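Local coordinates for protein ricin B lectin (Clostridium thermocellum, PDB 3VSF) that probably acts as an exo-beta-1,3-galactanase, a family 43 glycoside hydrolase that trims beta-1,3-galactan and carries a galactose-binding ricin-type lectin module, at residues 485-489 with 490-494. Sequence-based numbering, arbitrary orientation.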
# COMPACT_ATOMS: atom_id res chain seq x y z
N SER A 485 -12.95 22.09 24.01
CA SER A 485 -12.97 21.52 25.36
C SER A 485 -14.40 21.25 25.82
O SER A 485 -15.33 21.96 25.41
CB SER A 485 -12.27 22.46 26.34
OG SER A 485 -10.95 22.74 25.93
N ASP A 486 -14.57 20.24 26.66
CA ASP A 486 -15.88 19.91 27.21
C ASP A 486 -16.38 21.03 28.12
O ASP A 486 -15.99 21.12 29.28
CB ASP A 486 -15.82 18.59 27.97
CG ASP A 486 -17.15 18.23 28.62
OD1 ASP A 486 -18.19 18.71 28.14
OD2 ASP A 486 -17.13 17.47 29.61
N ALA A 487 -17.25 21.88 27.58
CA ALA A 487 -17.78 23.02 28.32
C ALA A 487 -19.21 22.77 28.80
O ALA A 487 -19.82 23.63 29.44
CB ALA A 487 -17.71 24.28 27.48
N GLY A 488 -19.75 21.60 28.48
CA GLY A 488 -21.08 21.22 28.91
C GLY A 488 -22.19 21.89 28.12
O GLY A 488 -23.37 21.76 28.46
N GLY A 489 -21.82 22.59 27.06
CA GLY A 489 -22.79 23.24 26.20
C GLY A 489 -23.58 22.23 25.38
O GLY A 489 -23.13 21.12 25.15
N THR A 490 -24.78 22.63 24.95
CA THR A 490 -25.64 21.74 24.18
C THR A 490 -25.18 21.65 22.73
O THR A 490 -25.59 20.75 22.00
CB THR A 490 -27.11 22.19 24.22
OG1 THR A 490 -27.22 23.53 23.73
CG2 THR A 490 -27.64 22.13 25.65
N ASN A 491 -24.33 22.58 22.31
CA ASN A 491 -23.77 22.54 20.97
C ASN A 491 -22.68 21.48 20.87
O ASN A 491 -22.10 21.27 19.80
CB ASN A 491 -23.21 23.92 20.58
CG ASN A 491 -22.05 24.35 21.45
OD1 ASN A 491 -22.04 24.10 22.66
ND2 ASN A 491 -21.06 24.99 20.84
N GLN A 492 -22.41 20.82 21.99
CA GLN A 492 -21.39 19.78 22.05
C GLN A 492 -22.03 18.41 22.26
O GLN A 492 -21.34 17.39 22.32
CB GLN A 492 -20.40 20.06 23.18
CG GLN A 492 -19.65 21.37 23.02
CD GLN A 492 -18.74 21.66 24.20
OE1 GLN A 492 -18.93 21.13 25.29
NE2 GLN A 492 -17.74 22.51 23.98
N HIS A 493 -23.36 18.39 22.37
CA HIS A 493 -24.09 17.15 22.60
C HIS A 493 -24.74 16.65 21.31
O HIS A 493 -25.41 17.41 20.61
CB HIS A 493 -25.15 17.35 23.68
CG HIS A 493 -24.59 17.82 24.99
ND1 HIS A 493 -25.39 18.11 26.08
CD2 HIS A 493 -23.32 18.04 25.39
CE1 HIS A 493 -24.63 18.50 27.09
NE2 HIS A 493 -23.37 18.46 26.70
N TRP A 494 -24.53 15.37 21.00
CA TRP A 494 -25.03 14.80 19.76
C TRP A 494 -25.85 13.53 20.01
O TRP A 494 -25.52 12.72 20.87
CB TRP A 494 -23.86 14.48 18.82
CG TRP A 494 -23.02 15.67 18.50
CD1 TRP A 494 -22.02 16.20 19.27
CD2 TRP A 494 -23.08 16.48 17.32
NE1 TRP A 494 -21.47 17.29 18.65
CE2 TRP A 494 -22.10 17.48 17.45
CE3 TRP A 494 -23.88 16.46 16.17
CZ2 TRP A 494 -21.89 18.45 16.47
CZ3 TRP A 494 -23.67 17.42 15.20
CH2 TRP A 494 -22.69 18.40 15.36
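Gln492 reaches back to Ser485 and Ala487 because its CG stands beside its own backbone N (chi1 -61°) and the chain then runs straight out (chi2 177°), laying the terminal amide against the loop backbone. Both ends of that amide are used, a worked example of how one buried glutamine can hold a loop by bonding its backbone at both a carbonyl and an N-H. On the acceptor side, Gln492 OE1 takes the N-H of Ala487 at an N to O distance of 2.9 Å, in the carbonyl plane and on a lone pair, and a weak bond from Gly488 N supplements it. On the donor side, Gln492 NE2 gives a hydrogen to Ser485 O, also at 2.9 Å but less straight, and bonds Asp469 as well, so the rotation of the amide is fixed from several directions. The turn is closed at its start by Asp486, whose OD1 accepts from Gly488 N at 3.3 Å, from above the carboxylate plane, in an Asx turn, while its OD2 forms a salt bridge with Lys458. Further along, Gly489 O receives the backbone N-H of Gln492 from above the carbonyl plane, at the opening of the short 3-10 segment 490-492. That same oxygen sits 3.0 Å over one face of the His493 ring, offset toward the rim; the nearby ring NE2 does not hydrogen-bond to it. Asn491 turns to strand 467-470, where ND2 bonds Val470 O and a glycerol, probably from the crystallisation liquor, and Trp494 NE1 reaches Ile468 O. The loop thus joins strand 479-484 to strand 494-498 and is tied to the neighbouring strand 467-470 through Asn491, Gln492 and Trp494. Its Gln-x-Trp signature, here Gln492 to Trp494, closes a repeat of the ricin-type beta-trefoil fold.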